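Local coordinates for protein MarR family transcriptional regulator (Staphylococcus epidermidis, PDB 5HLI) that probably regulates transcription as a redox-sensing, DNA-binding regulator of the MarR family, captured here in its disulfide form, at residues Leu45-Leu50 with Lys77-Ser82; Glu31-Gln36 with Phe113-Ser118. The protein carries 1 engineered substitution. One frame throughout, in Å; residues are numbered along the deposited sequence. Where two conformers were deposited one is given.

Contact 1 (Leu45-Leu50 with Lys77-Ser82)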
# COMPACT_ATOMS: atom_id res chain seq x y z
N LEU A 45 2.89 -10.31 -11.59
CA LEU A 45 1.57 -10.30 -12.22
C LEU A 45 1.53 -11.22 -13.43
O LEU A 45 0.53 -11.92 -13.65
CB LEU A 45 1.19 -8.87 -12.62
CG LEU A 45 0.90 -7.87 -11.50
CD1 LEU A 45 0.50 -6.53 -12.10
CD2 LEU A 45 -0.18 -8.38 -10.57
N VAL A 46 2.59 -11.22 -14.23
CA VAL A 46 2.65 -12.10 -15.40
C VAL A 46 2.67 -13.56 -14.97
O VAL A 46 1.97 -14.40 -15.55
CB VAL A 46 3.88 -11.76 -16.27
CG1 VAL A 46 4.07 -12.80 -17.37
CG2 VAL A 46 3.73 -10.36 -16.87
N LEU A 47 3.46 -13.88 -13.95
CA LEU A 47 3.50 -15.26 -13.46
C LEU A 47 2.14 -15.69 -12.91
O LEU A 47 1.73 -16.84 -13.09
CB LEU A 47 4.58 -15.39 -12.38
CG LEU A 47 6.03 -15.19 -12.86
CD1 LEU A 47 6.98 -15.12 -11.67
CD2 LEU A 47 6.44 -16.31 -13.81
N LEU A 48 1.43 -14.77 -12.26
CA LEU A 48 0.14 -15.11 -11.67
C LEU A 48 -0.88 -15.51 -12.73
O LEU A 48 -1.66 -16.45 -12.53
CB LEU A 48 -0.37 -13.95 -10.82
CG LEU A 48 0.31 -13.80 -9.46
CD1 LEU A 48 -0.10 -12.50 -8.77
CD2 LEU A 48 0.01 -15.00 -8.57
N THR A 49 -0.91 -14.81 -13.86
CA THR A 49 -1.86 -15.19 -14.91
C THR A 49 -1.41 -16.47 -15.61
O THR A 49 -2.24 -17.30 -16.00
CB THR A 49 -2.08 -14.05 -15.91
OG1 THR A 49 -3.11 -14.43 -16.83
CG2 THR A 49 -0.82 -13.72 -16.69
N LEU A 50 -0.09 -16.66 -15.76
CA LEU A 50 0.40 -17.90 -16.36
C LEU A 50 0.08 -19.10 -15.48
O LEU A 50 -0.21 -20.19 -15.98
CB LEU A 50 1.90 -17.81 -16.62
CG LEU A 50 2.33 -16.91 -17.79
CD1 LEU A 50 3.84 -16.76 -17.81
CD2 LEU A 50 1.84 -17.49 -19.10
N LYS A 77 10.92 -10.91 -21.86
CA LYS A 77 12.33 -11.21 -22.14
C LYS A 77 13.10 -11.44 -20.86
O LYS A 77 13.93 -12.36 -20.78
CB LYS A 77 12.96 -10.07 -22.94
CG LYS A 77 12.54 -10.01 -24.40
CD LYS A 77 13.29 -8.92 -25.14
CE LYS A 77 12.93 -8.88 -26.61
NZ LYS A 77 13.66 -7.79 -27.32
N ARG A 78 12.85 -10.63 -19.83
CA ARG A 78 13.54 -10.81 -18.55
C ARG A 78 13.13 -12.12 -17.88
O ARG A 78 13.96 -12.82 -17.30
CB ARG A 78 13.27 -9.62 -17.63
CG ARG A 78 13.84 -9.77 -16.23
CD ARG A 78 15.35 -10.03 -16.26
NE ARG A 78 15.89 -10.30 -14.92
CZ ARG A 78 17.13 -10.70 -14.68
NH1 ARG A 78 17.98 -10.87 -15.68
NH2 ARG A 78 17.53 -10.92 -13.44
N LEU A 79 11.84 -12.46 -17.95
CA LEU A 79 11.39 -13.73 -17.38
C LEU A 79 11.97 -14.92 -18.14
O LEU A 79 12.18 -15.98 -17.54
CB LEU A 79 9.86 -13.79 -17.36
CG LEU A 79 9.20 -12.94 -16.28
CD1 LEU A 79 7.68 -12.94 -16.44
CD2 LEU A 79 9.60 -13.44 -14.90
N GLU A 80 12.23 -14.76 -19.44
CA GLU A 80 12.88 -15.84 -20.18
C GLU A 80 14.36 -15.92 -19.83
O GLU A 80 14.90 -17.02 -19.63
CB GLU A 80 12.70 -15.64 -21.68
CG GLU A 80 13.52 -16.60 -22.53
CD GLU A 80 13.32 -16.40 -24.02
OE1 GLU A 80 12.95 -17.37 -24.71
OE2 GLU A 80 13.53 -15.26 -24.50
N GLN A 81 15.04 -14.77 -19.74
CA GLN A 81 16.46 -14.77 -19.40
C GLN A 81 16.70 -15.34 -18.01
O GLN A 81 17.74 -15.97 -17.77
CB GLN A 81 17.02 -13.35 -19.50
CG GLN A 81 17.14 -12.82 -20.92
CD GLN A 81 18.12 -13.62 -21.76
OE1 GLN A 81 19.21 -13.96 -21.31
NE2 GLN A 81 17.72 -13.93 -22.99
N SER A 82 15.77 -15.14 -17.08
CA SER A 82 15.92 -15.63 -15.72
C SER A 82 15.30 -17.00 -15.50
O SER A 82 15.18 -17.44 -14.35
CB SER A 82 15.33 -14.61 -14.73
OG SER A 82 14.01 -14.27 -15.07
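Leu79 reaches across from helix 69-81 to Val46 and Leu47 on helix 41-52, and the three buried aliphatic side chains carry the whole contact. The bond to CB of Leu79 is directed at the opposite helix, but CB itself stays back, leaving the touching to the two methyl groups. CG stands anti to the carbonyl carbon (chi1 -75°), and with chi2 close to 180° CD1 continues the line away from the backbone and becomes the leading tip. That methyl lies 3.7 Å from Val46 CG1 and 4.0 Å from Val46 CB; the two side chains pass each other in opposite directions. The other methyl, Leu79 CD2, faces Leu47, whose CD2 lies 4.4 Å away, a looser touch. Leucine suits the place because its fork lets one residue meet two consecutive residues of the facing helix. The fold is a winged helix-turn-helix, in which helix 69-81 corresponds to the probable DNA-recognition helix and helix 41-52 packs against it; Val46 also packs on Leu65 of helix 58-65, while Leu79 touches Trp84 and Val85 just before and at the start of strand 85-89. At the C-terminal end of helix 69-81, Arg78 O accepts two bonds from Ser82, 2.7 Å from its OG and 3.0 Å from its N, which approach from opposite faces of the carbonyl plane. Small and polar, the serine can fold its hydroxyl back on this last turn, and its CB sits over one face of the Arg78 guanidinium.

Contact 2 (Glu31-Gln36 with Phe113-Ser118)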
# COMPACT_ATOMS: atom_id res chain seq x y z
N GLU A 31 7.45 -7.10 -1.34
CA GLU A 31 8.65 -6.66 -2.04
C GLU A 31 9.87 -7.43 -1.58
O GLU A 31 10.75 -7.77 -2.38
CB GLU A 31 8.82 -5.15 -1.86
CG GLU A 31 7.78 -4.33 -2.62
CD GLU A 31 7.39 -3.05 -1.91
OE1 GLU A 31 6.40 -2.41 -2.34
OE2 GLU A 31 8.07 -2.67 -0.93
N LYS A 32 9.95 -7.73 -0.28
CA LYS A 32 11.06 -8.52 0.24
C LYS A 32 11.05 -9.93 -0.34
O LYS A 32 12.08 -10.45 -0.78
CB LYS A 32 11.00 -8.55 1.77
CG LYS A 32 12.04 -9.44 2.43
CD LYS A 32 11.91 -9.39 3.95
CE LYS A 32 12.86 -10.37 4.63
NZ LYS A 32 14.28 -10.09 4.28
N LYS A 33 9.87 -10.57 -0.35
CA LYS A 33 9.78 -11.94 -0.84
C LYS A 33 10.02 -12.00 -2.34
O LYS A 33 10.76 -12.87 -2.82
CB LYS A 33 8.41 -12.52 -0.49
CG LYS A 33 8.26 -12.85 0.99
CD LYS A 33 9.38 -13.78 1.42
CE LYS A 33 9.32 -14.09 2.90
NZ LYS A 33 10.41 -15.03 3.28
N LEU A 34 9.41 -11.09 -3.10
CA LEU A 34 9.60 -11.09 -4.55
C LEU A 34 11.07 -10.86 -4.91
O LEU A 34 11.58 -11.45 -5.87
CB LEU A 34 8.72 -10.02 -5.20
CG LEU A 34 7.21 -10.22 -5.07
CD1 LEU A 34 6.45 -9.03 -5.66
CD2 LEU A 34 6.77 -11.52 -5.73
N LYS A 35 11.76 -10.02 -4.14
CA LYS A 35 13.19 -9.81 -4.38
C LYS A 35 13.98 -11.09 -4.16
O LYS A 35 14.97 -11.34 -4.87
CB LYS A 35 13.72 -8.70 -3.47
CG LYS A 35 15.22 -8.49 -3.57
CD LYS A 35 15.67 -7.25 -2.81
CE LYS A 35 17.19 -7.17 -2.74
NZ LYS A 35 17.82 -7.33 -4.08
N GLN A 36 13.58 -11.92 -3.19
CA GLN A 36 14.29 -13.18 -2.95
C GLN A 36 14.17 -14.12 -4.14
O GLN A 36 15.08 -14.93 -4.38
CB GLN A 36 13.77 -13.85 -1.68
CG GLN A 36 14.20 -13.14 -0.40
CD GLN A 36 13.57 -13.73 0.84
OE1 GLN A 36 12.69 -14.59 0.76
NE2 GLN A 36 14.00 -13.27 2.01
N PHE A 113 4.08 -19.37 -3.63
CA PHE A 113 2.84 -19.50 -2.86
C PHE A 113 3.13 -19.68 -1.37
O PHE A 113 2.56 -18.99 -0.53
CB PHE A 113 2.04 -20.68 -3.41
CG PHE A 113 0.65 -20.79 -2.86
CD1 PHE A 113 -0.35 -19.94 -3.30
CD2 PHE A 113 0.34 -21.78 -1.94
CE1 PHE A 113 -1.63 -20.05 -2.80
CE2 PHE A 113 -0.94 -21.90 -1.45
CZ PHE A 113 -1.93 -21.04 -1.88
N GLU A 114 4.04 -20.60 -1.04
CA GLU A 114 4.36 -20.86 0.36
C GLU A 114 5.11 -19.68 0.99
O GLU A 114 4.85 -19.33 2.15
CB GLU A 114 5.18 -22.14 0.49
CG GLU A 114 5.49 -22.54 1.92
CD GLU A 114 5.89 -24.00 2.05
OE1 GLU A 114 6.26 -24.42 3.16
OE2 GLU A 114 5.83 -24.72 1.03
N ALA A 115 6.03 -19.07 0.25
CA ALA A 115 6.78 -17.94 0.79
C ALA A 115 5.87 -16.79 1.17
O ALA A 115 6.05 -16.16 2.22
CB ALA A 115 7.83 -17.48 -0.22
N ILE A 116 4.87 -16.49 0.33
CA ILE A 116 3.95 -15.40 0.63
C ILE A 116 3.06 -15.76 1.81
O ILE A 116 2.70 -14.89 2.61
CB ILE A 116 3.11 -15.05 -0.62
CG1 ILE A 116 4.03 -14.66 -1.78
CG2 ILE A 116 2.13 -13.92 -0.32
CD1 ILE A 116 5.00 -13.55 -1.44
N SER A 117 2.74 -17.05 1.97
CA SER A 117 1.77 -17.48 2.98
C SER A 117 2.19 -17.14 4.40
O SER A 117 1.35 -17.15 5.31
CB SER A 117 1.52 -18.98 2.86
OG SER A 117 2.66 -19.72 3.26
N SER A 118 3.47 -16.84 4.63
CA SER A 118 3.92 -16.44 5.96
C SER A 118 3.56 -14.99 6.29
O SER A 118 3.94 -14.51 7.36
CB SER A 118 5.43 -16.64 6.09
OG SER A 118 6.13 -15.95 5.08
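Lys33 and Ala115 mark the closest approach of two helix ends, with their CA atoms 6.9 Å apart: residues 31-36 finish helix 2-36, and residues 113-118 carry the last turn of helix 103-117 into a loop. No hydrogen bond joins the segments, and the aliphatic part of Lys33 does most of the work. Its CB meets Ile116 CD1 at 3.7 Å, with CG a little farther from the same methyl. A bend at chi2 (-55°) then turns the chain across the end of the other helix, bringing CD to 4.3 Å from Ala115 CB and CE to 3.9 Å from Ala115 O. Lysine fits a partly buried site of this kind, since its methylenes can pack while the ammonium continues on; NZ makes a weak bond to Gln36 OE1. Alanine's single methyl leaves room for the lysine chain to pass across it, and the long branch of Ile116, ending in CD1, supplies the apolar surface for CB and CG of Lys33. Ser118 OG bonds to Ala115 O at 2.9 Å, with a C=O...O angle of 153°, and so occupies a carbonyl at the end of the helix. Nearby, Ile116 also packs on Tyr44, and Phe113 O accepts a hydrogen bond from Asn13 of the second subunit. Such joining of an N-terminal and a late helix beside the subunit interface is characteristic of the helical dimerisation region of MarR-type regulators.

Contact 2 brackets contact 1 in sequence: residues 31-36 come first, then 45-50 and 77-82, and finally 113-118. Their centres lie 16 Å apart; they do not touch, their nearest atoms being about 7 Å apart. Contact 1 belongs to the winged helix-turn-helix core, contact 2 to the helices near the dimer interface, and both segment pairs include residues that meet the second subunit, in contact 1 Leu45 and Leu48. Helix 2-36, from contact 2, leads straight into helix 41-52, from contact 1, so the dimer-side helix and the winged helix-turn-helix are joined through one short loop.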